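Local coordinates for protein phosphoglycerate oxidoreductase (Rhizobium etli, PDB 4HY3) that probably acts as an NAD-dependent oxidoreductase of the D-isomer specific 2-hydroxyacid dehydrogenase family, perhaps reducing hydroxypyruvate or glyoxylate, at residues E36-L40 and D41-S45; A67-G70 and D71-G75; E220-S223 and L224-L228; D290-E294 and E295-L299. All blocks are in the same frame, centred on the assembly; numbering follows the deposited sequence.

All four contacts are local turns, met in series along the chain, and none nests within or crosses another. Contact 1 closes the first turn of helix 40-43, just after strand 30-34. Contact 2 follows in the crossover from strand 57-60 to strand 77-82, its centre about 23 Å from that of contact 1; both lie in connections between strands of the N-terminal mixed sheet. Farther along, past that sheet's remaining parallel strands and helices 131-147 and 151-158, contact 3 joins edge strand 220-221 of the parallel NAD-binding sheet to helix 224-229, across the chain's centre from contacts 1 and 2. Contact 4 folds the loop between strands 286-289 and 309-311, its centre about 29 Å from that of contact 3.

Contact 1: E36-L40 and D41-S45; sequences EPRSL and DLIFS
Ser-39 N-caps the short helix 40-43, and its side chain reaches forward to the amide of Leu-42. Ser-39 OG accepts from Leu-42 N at 3.2 Å with an N-H...O angle of 159°; a chi1 of 76° places the hydroxyl between the backbone N and the carbonyl carbon, from where it can turn onto the helix start. Ser-39 O is taken by Ile-43 N at 3.0 Å. The tight part of the turn is apolar and faces inward. Leu-40 and Phe-44 lie side by side and point the same way, with Leu-40 CD2 3.6 Å from Phe-44 CE2. Both are buried: Leu-40 also packs on Ile-58 of strand 57-60, and Phe-44 on Leu-52 of helix 46-55. The loose side carries Asp-41, which is exposed and sends its carboxylate to a salt bridge with Arg-49. Arg-38 touches the turn only through its aliphatic part, Arg-38 CD standing 4.3 Å from Ile-43 CG2, while its NH1 bonds to Val-103 O. At the far end of the turn Leu-40 O sits at the edge of the Phe-44 ring, in its plane, and receives weak bonds from Ile-43 N and Phe-44 N. A water donates to the same Leu-40 O at 3.2 Å and to Phe-44 O at 3.0 Å, bridging the two carbonyls.

Contact 2: A67-G70 and D71-G75; sequences AGLG and DDILG
Gly-70 O accepts a short, straight hydrogen bond from Leu-74 N, 2.8 Å long with an N-H...O angle of 171°. The same oxygen is flanked by carbon: Leu-74 CG and CD1 both lie close to it, because CG stands anti to the carbonyl carbon (chi1 -64°) and swings back over the turn. Two apolar contacts lie beside Gly-70. Leu-69 meets Ile-73 at about a right angle, its CG 3.8 Å from Ile-73 CG2, and Leu-69 CB rests 4.1 Å from Leu-74 CG. Leu-74 is buried and also covered by Ile-66 and Met-94, whereas the acidic residues face outward. The carboxylate of Asp-71 forms a salt bridge with Arg-93, and that of Asp-72 with Arg-76. The bond from residue i+4 back to i closes an alpha turn at the start of the weakly bonded helix 73-76, part of the beta-alpha-beta crossover that links the parallel strands 57-60 and 77-82 past strand 30-34, as in Rossmann-like alpha/beta domains.

Contact 3: E220-S223 and L224-L228; sequences EPAS and LEDVL
The carboxylate of Asp-226 is the flat group of this turn, and Ser-223 comes to it over a face: Ser-223 OG donates to Asp-226 OD1 at 2.7 Å from 63° out of the carboxylate plane. The other oxygen, OD2, forms a salt bridge with Lys-230, four residues on, so the two oxygens have separate partners. Asp-226 gets there with CG anti to its carbonyl carbon, beside the backbone N (chi1 -66°), which aims the group back at the helix start. Ser-223 occupies the N-cap position, yet its hydroxyl makes no capping bond and serves the aspartate instead. Helix 224-229 follows strand 220-221, the edge strand of the parallel Rossmann sheet in the NAD-binding domain, after the two residues Ala-222 and Ser-223, and begins the crossover that leads over the sheet to strand 233-236. Its first turn is closed by Val-227 N, which donates to Ser-223 O at 3.1 Å. With an alanine in place of Asp-226, Ser-223 OG would probably lose its acceptor and Lys-230 would be left without this carboxylate mate. The negative group at the start of the helix probably also interacts well with the helix dipole. On the buried side Val-227 faces Arg-203 and Phe-205 of strand 201-205, and its CG2 approaches Ala-222 CB to 4.1 Å.

Contact 4: D290-E294 and E295-L299; sequences DVYPE and EPLPL
Glu-295 folds back toward Tyr-292, and its path can be followed from CB to OE2. Its CB lies against the preceding peptide, 3.6 Å from Glu-294 O. CG, set beside the backbone N by a chi1 of -65°, passes Tyr-292 CB at 4.2 Å. Beyond CG the chain is extended and carries CD to 3.8 Å from Tyr-292 O. At the tip Glu-295 OE2 accepts from Tyr-292 N, 2.9 Å away with an N-H...O angle of 154°; the donor comes on the anti side, 23° out of the carboxylate plane. This loop joins strands 286-289 and 309-311 of the parallel NAD-binding sheet, and its Asp-Val-Tyr-Pro-Glu-Glu-Pro sequence is consistent with the Asp-Val-aromatic...Glu-Pro motif of the D-isomer specific 2-hydroxyacid dehydrogenases. Glu-295 also packs on His-314, consistent with the Glu-His pairing seen in relatives. Replacing Glu-295 with an alanine would remove that carboxylate and is likely to leave Tyr-292 N without this acceptor and open a gap beside His-314. After the cis peptide before Pro-296, the chain brings Leu-297 across Tyr-292 at about a right angle. Leu-297 CD1 meets Tyr-292 CB at 4.0 Å and Pro-293 CD at 4.1 Å, while its CD2 approaches the ring obliquely. Phe-156 and Trp-163 of the second subunit pack against this turn, the ring of Phe-156 meeting that of Tyr-292. On the exposed side Glu-294 crosses Pro-298 at about a right angle, its OE1 3.7 Å from Pro-298 CD.

Contact 1: E36-L40 and D41-S45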
ATOM      1  N   GLU A  36      36.621  14.583  -2.662  1.00 28.65           N
ATOM      2  CA  GLU A  36      36.907  15.367  -1.451  1.00 27.85           C
ATOM      3  C   GLU A  36      35.865  16.432  -1.198  1.00 26.57           C
ATOM      4  O   GLU A  36      35.468  17.115  -2.123  1.00 28.60           O
ATOM      5  CB  GLU A  36      38.227  16.050  -1.699  1.00 28.85           C
ATOM      6  CG  GLU A  36      38.840  15.581  -3.016  1.00 32.68           C
ATOM      7  CD  GLU A  36      39.660  14.295  -2.914  1.00 33.80           C
ATOM      8  OE1 GLU A  36      39.721  13.703  -1.824  1.00 34.23           O
ATOM      9  OE2 GLU A  36      40.249  13.867  -3.939  1.00 38.13           O
ATOM     10  N   PRO A  37      35.398  16.599   0.047  1.00 26.73           N
ATOM     11  CA  PRO A  37      35.711  15.983   1.337  1.00 25.04           C
ATOM     12  C   PRO A  37      35.102  14.577   1.486  1.00 23.86           C
ATOM     13  O   PRO A  37      35.093  14.045   2.567  1.00 23.27           O
ATOM     14  CB  PRO A  37      34.989  16.927   2.313  1.00 24.61           C
ATOM     15  CG  PRO A  37      33.721  17.262   1.593  1.00 23.80           C
ATOM     16  CD  PRO A  37      34.196  17.474   0.159  1.00 25.67           C
ATOM     17  N   ARG A  38      34.547  14.011   0.427  1.00 24.19           N
ATOM     18  CA  ARG A  38      34.102  12.631   0.463  1.00 25.84           C
ATOM     19  C   ARG A  38      35.259  11.811  -0.075  1.00 24.02           C
ATOM     20  O   ARG A  38      36.272  12.410  -0.478  1.00 25.47           O
ATOM     21  CB  ARG A  38      32.890  12.472  -0.424  1.00 29.89           C
ATOM     22  CG  ARG A  38      31.708  13.307   0.039  1.00 35.74           C
ATOM     23  CD  ARG A  38      30.815  12.526   0.984  1.00 39.78           C
ATOM     24  NE  ARG A  38      30.405  13.348   2.124  1.00 48.71           N
ATOM     25  CZ  ARG A  38      29.422  14.253   2.122  1.00 47.19           C
ATOM     26  NH1 ARG A  38      28.707  14.504   1.028  1.00 48.29           N
ATOM     27  NH2 ARG A  38      29.158  14.908   3.236  1.00 44.70           N
ATOM     28  N   SER A  39      35.148  10.480  -0.072  1.00 19.54           N
ATOM     29  CA  SER A  39      36.174   9.647  -0.697  1.00 17.39           C
ATOM     30  C   SER A  39      35.613   8.346  -1.248  1.00 17.05           C
ATOM     31  O   SER A  39      34.653   7.798  -0.714  1.00 16.49           O
ATOM     32  CB  SER A  39      37.253   9.290   0.314  1.00 16.40           C
ATOM     33  OG  SER A  39      36.777   8.268   1.196  1.00 15.38           O
ATOM     34  N   LEU A  40      36.273   7.809  -2.269  1.00 16.32           N
ATOM     35  CA  LEU A  40      35.966   6.458  -2.739  1.00 16.00           C
ATOM     36  C   LEU A  40      35.773   5.414  -1.636  1.00 16.71           C
ATOM     37  O   LEU A  40      34.772   4.674  -1.634  1.00 16.21           O
ATOM     38  CB  LEU A  40      37.017   5.996  -3.742  1.00 14.81           C
ATOM     39  CG  LEU A  40      37.071   6.912  -4.951  1.00 14.53           C
ATOM     40  CD1 LEU A  40      38.089   6.406  -5.957  1.00 14.35           C
ATOM     41  CD2 LEU A  40      35.687   7.052  -5.569  1.00 14.37           C
ATOM     42  N   ASP A  41      36.724   5.353  -0.695  1.00 18.94           N
ATOM     43  CA  ASP A  41      36.645   4.391   0.420  1.00 19.68           C
ATOM     44  C   ASP A  41      35.327   4.480   1.173  1.00 19.73           C
ATOM     45  O   ASP A  41      34.749   3.452   1.464  1.00 19.63           O
ATOM     46  CB  ASP A  41      37.830   4.533   1.347  1.00 21.30           C
ATOM     47  CG  ASP A  41      39.074   3.897   0.777  1.00 24.46           C
ATOM     48  OD1 ASP A  41      39.094   2.667   0.634  1.00 27.37           O
ATOM     49  OD2 ASP A  41      40.040   4.601   0.446  1.00 27.63           O
ATOM     50  N   LEU A  42      34.851   5.710   1.420  1.00 20.64           N
ATOM     51  CA  LEU A  42      33.589   6.000   2.116  1.00 22.31           C
ATOM     52  C   LEU A  42      32.306   5.750   1.332  1.00 23.28           C
ATOM     53  O   LEU A  42      31.288   5.317   1.920  1.00 25.76           O
ATOM     54  CB  LEU A  42      33.551   7.462   2.636  1.00 24.42           C
ATOM     55  CG  LEU A  42      32.294   7.964   3.404  1.00 23.27           C
ATOM     56  CD1 LEU A  42      32.032   7.184   4.691  1.00 24.59           C
ATOM     57  CD2 LEU A  42      32.344   9.446   3.693  1.00 22.02           C
ATOM     58  N   ILE A  43      32.335   6.039   0.038  1.00 21.80           N
ATOM     59  CA  ILE A  43      31.116   6.008  -0.751  1.00 22.20           C
ATOM     60  C   ILE A  43      30.903   4.728  -1.589  1.00 22.90           C
ATOM     61  O   ILE A  43      29.904   4.575  -2.296  1.00 23.49           O
ATOM     62  CB  ILE A  43      30.934   7.306  -1.574  1.00 22.40           C
ATOM     63  CG1 ILE A  43      32.055   7.484  -2.636  1.00 23.14           C
ATOM     64  CG2 ILE A  43      30.904   8.491  -0.626  1.00 22.06           C
ATOM     65  CD1 ILE A  43      31.717   8.379  -3.836  1.00 21.53           C
ATOM     66  N   PHE A  44      31.799   3.768  -1.467  1.00 22.90           N
ATOM     67  CA  PHE A  44      31.639   2.548  -2.250  1.00 20.91           C
ATOM     68  C   PHE A  44      31.725   1.299  -1.384  1.00 21.19           C
ATOM     69  O   PHE A  44      32.774   1.046  -0.790  1.00 24.20           O
ATOM     70  CB  PHE A  44      32.712   2.527  -3.345  1.00 19.46           C
ATOM     71  CG  PHE A  44      32.377   3.394  -4.520  1.00 18.81           C
ATOM     72  CD1 PHE A  44      31.554   2.916  -5.562  1.00 18.41           C
ATOM     73  CD2 PHE A  44      32.833   4.677  -4.596  1.00 18.24           C
ATOM     74  CE1 PHE A  44      31.233   3.704  -6.657  1.00 17.21           C
ATOM     75  CE2 PHE A  44      32.498   5.464  -5.703  1.00 17.83           C
ATOM     76  CZ  PHE A  44      31.699   4.983  -6.724  1.00 16.16           C
ATOM     77  N   SER A  45      30.658   0.513  -1.280  1.00 19.06           N
ATOM     78  CA  SER A  45      30.850  -0.824  -0.742  1.00 18.89           C
ATOM     79  C   SER A  45      31.933  -1.556  -1.579  1.00 19.30           C
ATOM     80  O   SER A  45      32.154  -1.216  -2.762  1.00 18.57           O
ATOM     81  CB  SER A  45      29.567  -1.619  -0.850  1.00 18.55           C
ATOM     82  OG  SER A  45      29.358  -2.021  -2.213  1.00 19.38           O
TER
HETATM   83  O   HOH W   1      35.709   1.589  -1.391  1.00 18.42           O

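Contact 2: A67-G70 and D71-G75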
ATOM      1  N   ALA A  67      43.406  20.671 -13.728  1.00 42.79           N
ATOM      2  CA  ALA A  67      44.087  21.100 -14.941  1.00 42.07           C
ATOM      3  C   ALA A  67      45.434  20.413 -15.068  1.00 41.49           C
ATOM      4  O   ALA A  67      45.949  20.263 -16.169  1.00 40.33           O
ATOM      5  CB  ALA A  67      44.240  22.609 -14.945  1.00 45.85           C
ATOM      6  N   GLY A  68      45.972  19.966 -13.928  1.00 41.40           N
ATOM      7  CA  GLY A  68      47.307  19.392 -13.852  1.00 39.19           C
ATOM      8  C   GLY A  68      47.423  18.020 -14.460  1.00 40.79           C
ATOM      9  O   GLY A  68      48.525  17.561 -14.749  1.00 43.44           O
ATOM     10  N   LEU A  69      46.292  17.348 -14.642  1.00 42.45           N
ATOM     11  CA  LEU A  69      46.266  15.971 -15.155  1.00 43.05           C
ATOM     12  C   LEU A  69      46.885  15.813 -16.541  1.00 44.04           C
ATOM     13  O   LEU A  69      47.150  16.793 -17.251  1.00 43.13           O
ATOM     14  CB  LEU A  69      44.801  15.504 -15.221  1.00 44.97           C
ATOM     15  CG  LEU A  69      44.158  14.654 -14.120  1.00 41.01           C
ATOM     16  CD1 LEU A  69      45.052  14.486 -12.910  1.00 36.84           C
ATOM     17  CD2 LEU A  69      42.796  15.209 -13.734  1.00 40.25           C
ATOM     18  N   GLY A  70      47.082  14.567 -16.953  1.00 48.70           N
ATOM     19  CA  GLY A  70      47.463  14.296 -18.348  1.00 54.87           C
ATOM     20  C   GLY A  70      46.577  15.039 -19.342  1.00 57.46           C
ATOM     21  O   GLY A  70      45.352  15.010 -19.251  1.00 61.49           O
ATOM     22  N   ASP A  71      47.189  15.737 -20.283  1.00 61.09           N
ATOM     23  CA  ASP A  71      46.455  16.252 -21.440  1.00 60.80           C
ATOM     24  C   ASP A  71      45.863  15.074 -22.233  1.00 57.25           C
ATOM     25  O   ASP A  71      44.883  15.227 -22.969  1.00 54.69           O
ATOM     26  CB  ASP A  71      47.396  17.075 -22.314  1.00 68.42           C
ATOM     27  CG  ASP A  71      46.669  18.102 -23.144  1.00 71.42           C
ATOM     28  OD1 ASP A  71      46.674  17.930 -24.381  1.00 70.47           O
ATOM     29  OD2 ASP A  71      46.107  19.072 -22.568  1.00 65.24           O
ATOM     30  N   ASP A  72      46.475  13.901 -22.063  1.00 52.64           N
ATOM     31  CA  ASP A  72      45.881  12.630 -22.455  1.00 47.63           C
ATOM     32  C   ASP A  72      44.687  12.249 -21.576  1.00 45.04           C
ATOM     33  O   ASP A  72      43.631  11.868 -22.094  1.00 43.26           O
ATOM     34  CB  ASP A  72      46.914  11.511 -22.373  1.00 47.84           C
ATOM     35  CG  ASP A  72      46.299  10.127 -22.573  1.00 50.13           C
ATOM     36  OD1 ASP A  72      45.326   9.989 -23.348  1.00 52.55           O
ATOM     37  OD2 ASP A  72      46.787   9.160 -21.952  1.00 53.24           O
ATOM     38  N   ILE A  73      44.875  12.300 -20.252  1.00 42.35           N
ATOM     39  CA  ILE A  73      43.807  11.935 -19.307  1.00 38.47           C
ATOM     40  C   ILE A  73      42.572  12.807 -19.599  1.00 37.50           C
ATOM     41  O   ILE A  73      41.484  12.294 -19.802  1.00 37.29           O
ATOM     42  CB  ILE A  73      44.291  11.951 -17.821  1.00 38.49           C
ATOM     43  CG1 ILE A  73      45.006  10.635 -17.477  1.00 37.48           C
ATOM     44  CG2 ILE A  73      43.149  12.140 -16.831  1.00 37.97           C
ATOM     45  CD1 ILE A  73      46.021  10.741 -16.352  1.00 34.04           C
ATOM     46  N   LEU A  74      42.764  14.115 -19.716  1.00 37.10           N
ATOM     47  CA  LEU A  74      41.656  15.040 -19.955  1.00 36.47           C
ATOM     48  C   LEU A  74      40.927  14.829 -21.285  1.00 37.21           C
ATOM     49  O   LEU A  74      39.771  15.212 -21.435  1.00 38.88           O
ATOM     50  CB  LEU A  74      42.168  16.466 -19.845  1.00 34.56           C
ATOM     51  CG  LEU A  74      42.644  16.735 -18.426  1.00 35.80           C
ATOM     52  CD1 LEU A  74      43.646  17.878 -18.378  1.00 37.69           C
ATOM     53  CD2 LEU A  74      41.444  17.000 -17.531  1.00 33.54           C
ATOM     54  N   GLY A  75      41.610  14.223 -22.246  1.00 37.49           N
ATOM     55  CA  GLY A  75      41.048  14.037 -23.568  1.00 36.20           C
ATOM     56  C   GLY A  75      39.973  12.985 -23.592  1.00 37.32           C
ATOM     57  O   GLY A  75      39.028  13.076 -24.389  1.00 39.91           O
TER

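Contact 3: E220-S223 and L224-L228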
ATOM      1  N   GLU A 220      -2.141  16.065   1.605  1.00 43.14           N
ATOM      2  CA  GLU A 220      -3.061  17.177   1.471  1.00 45.19           C
ATOM      3  C   GLU A 220      -2.329  18.534   1.444  1.00 44.78           C
ATOM      4  O   GLU A 220      -1.870  19.028   2.489  1.00 40.66           O
ATOM      5  CB  GLU A 220      -4.049  17.124   2.632  1.00 50.50           C
ATOM      6  CG  GLU A 220      -5.210  18.095   2.547  1.00 56.23           C
ATOM      7  CD  GLU A 220      -6.181  17.891   3.688  1.00 61.74           C
ATOM      8  OE1 GLU A 220      -6.359  16.722   4.104  1.00 69.41           O
ATOM      9  OE2 GLU A 220      -6.754  18.892   4.175  1.00 63.38           O
ATOM     10  N   PRO A 221      -2.228  19.145   0.245  1.00 43.94           N
ATOM     11  CA  PRO A 221      -1.587  20.449   0.059  1.00 41.90           C
ATOM     12  C   PRO A 221      -2.297  21.448   0.916  1.00 43.24           C
ATOM     13  O   PRO A 221      -3.522  21.457   0.923  1.00 50.10           O
ATOM     14  CB  PRO A 221      -1.854  20.775  -1.409  1.00 43.91           C
ATOM     15  CG  PRO A 221      -2.918  19.828  -1.868  1.00 43.51           C
ATOM     16  CD  PRO A 221      -2.777  18.610  -1.012  1.00 43.76           C
ATOM     17  N   ALA A 222      -1.558  22.276   1.641  1.00 41.75           N
ATOM     18  CA  ALA A 222      -2.175  23.099   2.663  1.00 44.56           C
ATOM     19  C   ALA A 222      -1.410  24.396   2.978  1.00 50.14           C
ATOM     20  O   ALA A 222      -0.244  24.575   2.623  1.00 52.89           O
ATOM     21  CB  ALA A 222      -2.422  22.278   3.931  1.00 38.10           C
ATOM     22  N   SER A 223      -2.101  25.313   3.634  1.00 51.09           N
ATOM     23  CA  SER A 223      -1.531  26.565   4.029  1.00 50.91           C
ATOM     24  C   SER A 223      -0.598  26.271   5.166  1.00 51.31           C
ATOM     25  O   SER A 223      -0.787  25.284   5.872  1.00 47.94           O
ATOM     26  CB  SER A 223      -2.649  27.431   4.552  1.00 51.49           C
ATOM     27  OG  SER A 223      -3.859  26.901   4.071  1.00 56.20           O
ATOM     28  N   LEU A 224       0.383  27.151   5.360  1.00 50.16           N
ATOM     29  CA  LEU A 224       1.335  27.027   6.449  1.00 48.96           C
ATOM     30  C   LEU A 224       0.589  27.081   7.744  1.00 51.10           C
ATOM     31  O   LEU A 224       0.958  26.413   8.696  1.00 50.69           O
ATOM     32  CB  LEU A 224       2.317  28.183   6.414  1.00 48.96           C
ATOM     33  CG  LEU A 224       3.759  28.080   6.919  1.00 48.68           C
ATOM     34  CD1 LEU A 224       4.473  29.319   6.410  1.00 52.60           C
ATOM     35  CD2 LEU A 224       3.931  27.970   8.424  1.00 45.43           C
ATOM     36  N   GLU A 225      -0.469  27.891   7.754  1.00 61.74           N
ATOM     37  CA  GLU A 225      -1.297  28.139   8.939  1.00 58.00           C
ATOM     38  C   GLU A 225      -2.102  26.880   9.317  1.00 51.32           C
ATOM     39  O   GLU A 225      -2.051  26.443  10.470  1.00 45.57           O
ATOM     40  CB  GLU A 225      -2.169  29.394   8.740  1.00 60.52           C
ATOM     41  CG  GLU A 225      -1.515  30.485   7.876  1.00 73.71           C
ATOM     42  CD  GLU A 225      -0.222  31.093   8.457  1.00 78.35           C
ATOM     43  OE1 GLU A 225      -0.101  31.203   9.700  1.00 85.43           O
ATOM     44  OE2 GLU A 225       0.674  31.491   7.667  1.00 68.00           O
ATOM     45  N   ASP A 226      -2.782  26.268   8.347  1.00 47.09           N
ATOM     46  CA  ASP A 226      -3.369  24.924   8.567  1.00 51.69           C
ATOM     47  C   ASP A 226      -2.388  23.900   9.155  1.00 49.68           C
ATOM     48  O   ASP A 226      -2.728  23.200  10.104  1.00 49.83           O
ATOM     49  CB  ASP A 226      -3.940  24.331   7.272  1.00 52.96           C
ATOM     50  CG  ASP A 226      -5.123  25.104   6.750  1.00 56.89           C
ATOM     51  OD1 ASP A 226      -5.342  25.113   5.519  1.00 55.63           O
ATOM     52  OD2 ASP A 226      -5.834  25.711   7.572  1.00 61.93           O
ATOM     53  N   VAL A 227      -1.191  23.807   8.562  1.00 47.02           N
ATOM     54  CA  VAL A 227      -0.178  22.822   8.937  1.00 44.38           C
ATOM     55  C   VAL A 227       0.267  23.123  10.355  1.00 47.15           C
ATOM     56  O   VAL A 227       0.435  22.223  11.196  1.00 48.65           O
ATOM     57  CB  VAL A 227       1.042  22.876   7.982  1.00 41.79           C
ATOM     58  CG1 VAL A 227       2.254  22.137   8.543  1.00 36.73           C
ATOM     59  CG2 VAL A 227       0.675  22.314   6.622  1.00 44.03           C
ATOM     60  N   LEU A 228       0.419  24.413  10.611  1.00 47.06           N
ATOM     61  CA  LEU A 228       0.978  24.902  11.843  1.00 48.12           C
ATOM     62  C   LEU A 228      -0.056  24.792  12.966  1.00 49.57           C
ATOM     63  O   LEU A 228       0.300  24.710  14.147  1.00 48.71           O
ATOM     64  CB  LEU A 228       1.403  26.349  11.619  1.00 48.36           C
ATOM     65  CG  LEU A 228       2.503  26.951  12.483  1.00 55.67           C
ATOM     66  CD1 LEU A 228       3.112  28.186  11.822  1.00 55.16           C
ATOM     67  CD2 LEU A 228       1.948  27.312  13.852  1.00 57.25           C
TER

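Contact 4: D290-E294 and E295-L299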
ATOM      1  N   ASP A 290      17.143  17.916  15.667  1.00 35.16           N
ATOM      2  CA  ASP A 290      18.460  17.359  15.375  1.00 34.88           C
ATOM      3  C   ASP A 290      19.428  18.442  14.970  1.00 33.98           C
ATOM      4  O   ASP A 290      20.616  18.201  14.825  1.00 33.64           O
ATOM      5  CB  ASP A 290      18.404  16.295  14.265  1.00 35.13           C
ATOM      6  CG  ASP A 290      19.697  15.481  14.175  1.00 35.25           C
ATOM      7  OD1 ASP A 290      20.087  14.795  15.161  1.00 33.69           O
ATOM      8  OD2 ASP A 290      20.342  15.552  13.119  1.00 34.73           O
ATOM      9  N   VAL A 291      18.921  19.644  14.779  1.00 36.73           N
ATOM     10  CA  VAL A 291      19.782  20.733  14.361  1.00 41.20           C
ATOM     11  C   VAL A 291      19.645  21.893  15.350  1.00 40.56           C
ATOM     12  O   VAL A 291      18.633  22.012  16.038  1.00 39.82           O
ATOM     13  CB  VAL A 291      19.502  21.115  12.888  1.00 43.88           C
ATOM     14  CG1 VAL A 291      18.120  21.746  12.756  1.00 46.64           C
ATOM     15  CG2 VAL A 291      20.604  22.018  12.316  1.00 48.96           C
ATOM     16  N   TYR A 292      20.686  22.709  15.458  1.00 41.76           N
ATOM     17  CA  TYR A 292      20.762  23.733  16.505  1.00 45.14           C
ATOM     18  C   TYR A 292      21.376  25.014  15.958  1.00 50.15           C
ATOM     19  O   TYR A 292      22.097  24.961  14.961  1.00 53.32           O
ATOM     20  CB  TYR A 292      21.548  23.205  17.704  1.00 42.33           C
ATOM     21  CG  TYR A 292      20.805  22.099  18.356  1.00 41.74           C
ATOM     22  CD1 TYR A 292      19.878  22.359  19.343  1.00 43.16           C
ATOM     23  CD2 TYR A 292      20.978  20.787  17.944  1.00 43.13           C
ATOM     24  CE1 TYR A 292      19.150  21.333  19.926  1.00 43.46           C
ATOM     25  CE2 TYR A 292      20.252  19.762  18.511  1.00 42.27           C
ATOM     26  CZ  TYR A 292      19.340  20.049  19.494  1.00 42.07           C
ATOM     27  OH  TYR A 292      18.629  19.040  20.056  1.00 46.73           O
ATOM     28  N   PRO A 293      21.096  26.166  16.600  1.00 52.60           N
ATOM     29  CA  PRO A 293      21.556  27.443  16.050  1.00 53.61           C
ATOM     30  C   PRO A 293      23.072  27.526  15.978  1.00 56.87           C
ATOM     31  O   PRO A 293      23.602  28.276  15.157  1.00 64.10           O
ATOM     32  CB  PRO A 293      21.013  28.478  17.034  1.00 53.23           C
ATOM     33  CG  PRO A 293      20.861  27.736  18.320  1.00 59.81           C
ATOM     34  CD  PRO A 293      20.509  26.322  17.945  1.00 56.71           C
ATOM     35  N   GLU A 294      23.758  26.753  16.818  1.00 56.28           N
ATOM     36  CA  GLU A 294      25.217  26.651  16.762  1.00 60.02           C
ATOM     37  C   GLU A 294      25.704  25.207  17.042  1.00 59.77           C
ATOM     38  O   GLU A 294      25.196  24.527  17.950  1.00 56.96           O
ATOM     39  CB  GLU A 294      25.845  27.655  17.720  1.00 60.58           C
ATOM     40  CG  GLU A 294      27.326  27.882  17.491  1.00 65.90           C
ATOM     41  CD  GLU A 294      27.999  28.490  18.706  1.00 70.49           C
ATOM     42  OE1 GLU A 294      27.296  29.120  19.534  1.00 66.26           O
ATOM     43  OE2 GLU A 294      29.234  28.333  18.831  1.00 71.60           O
ATOM     44  N   GLU A 295      26.673  24.739  16.251  1.00 55.32           N
ATOM     45  CA  GLU A 295      27.079  23.333  16.313  1.00 51.77           C
ATOM     46  C   GLU A 295      28.565  23.163  16.228  1.00 50.63           C
ATOM     47  O   GLU A 295      29.137  23.392  15.167  1.00 48.24           O
ATOM     48  CB  GLU A 295      26.427  22.519  15.208  1.00 52.56           C
ATOM     49  CG  GLU A 295      24.918  22.436  15.327  1.00 51.15           C
ATOM     50  CD  GLU A 295      24.274  22.003  14.043  1.00 50.02           C
ATOM     51  OE1 GLU A 295      25.000  21.935  13.023  1.00 53.77           O
ATOM     52  OE2 GLU A 295      23.053  21.735  14.057  1.00 46.74           O
ATOM     53  N   PRO A 296      29.182  22.699  17.333  1.00 52.93           N
ATOM     54  CA  PRO A 296      28.421  22.227  18.503  1.00 51.96           C
ATOM     55  C   PRO A 296      27.941  23.364  19.405  1.00 53.57           C
ATOM     56  O   PRO A 296      28.464  24.471  19.337  1.00 55.86           O
ATOM     57  CB  PRO A 296      29.417  21.326  19.232  1.00 50.75           C
ATOM     58  CG  PRO A 296      30.768  21.854  18.847  1.00 52.68           C
ATOM     59  CD  PRO A 296      30.640  22.609  17.546  1.00 52.49           C
ATOM     60  N   LEU A 297      26.933  23.076  20.217  1.00 55.40           N
ATOM     61  CA  LEU A 297      26.329  24.030  21.132  1.00 58.35           C
ATOM     62  C   LEU A 297      27.244  24.203  22.348  1.00 68.83           C
ATOM     63  O   LEU A 297      27.827  23.221  22.813  1.00 75.19           O
ATOM     64  CB  LEU A 297      24.978  23.461  21.571  1.00 55.42           C
ATOM     65  CG  LEU A 297      23.762  24.353  21.851  1.00 52.97           C
ATOM     66  CD1 LEU A 297      23.365  25.252  20.684  1.00 52.59           C
ATOM     67  CD2 LEU A 297      22.585  23.495  22.270  1.00 49.05           C
ATOM     68  N   PRO A 298      27.397  25.442  22.871  1.00 75.01           N
ATOM     69  CA  PRO A 298      28.239  25.555  24.066  1.00 74.97           C
ATOM     70  C   PRO A 298      27.711  24.664  25.180  1.00 75.26           C
ATOM     71  O   PRO A 298      26.512  24.369  25.214  1.00 74.85           O
ATOM     72  CB  PRO A 298      28.139  27.043  24.464  1.00 73.95           C
ATOM     73  CG  PRO A 298      27.169  27.673  23.536  1.00 72.27           C
ATOM     74  CD  PRO A 298      26.985  26.761  22.358  1.00 77.09           C
ATOM     75  N   LEU A 299      28.601  24.234  26.070  1.00 75.86           N
ATOM     76  CA  LEU A 299      28.249  23.303  27.152  1.00 76.45           C
ATOM     77  C   LEU A 299      27.218  23.882  28.147  1.00 77.56           C
ATOM     78  O   LEU A 299      26.346  23.154  28.635  1.00 72.00           O
ATOM     79  CB  LEU A 299      29.515  22.839  27.886  1.00 73.24           C
ATOM     80  CG  LEU A 299      30.692  22.382  27.013  1.00 74.26           C
ATOM     81  CD1 LEU A 299      31.957  23.209  27.275  1.00 69.77           C
ATOM     82  CD2 LEU A 299      30.937  20.883  27.161  1.00 69.29           C
TER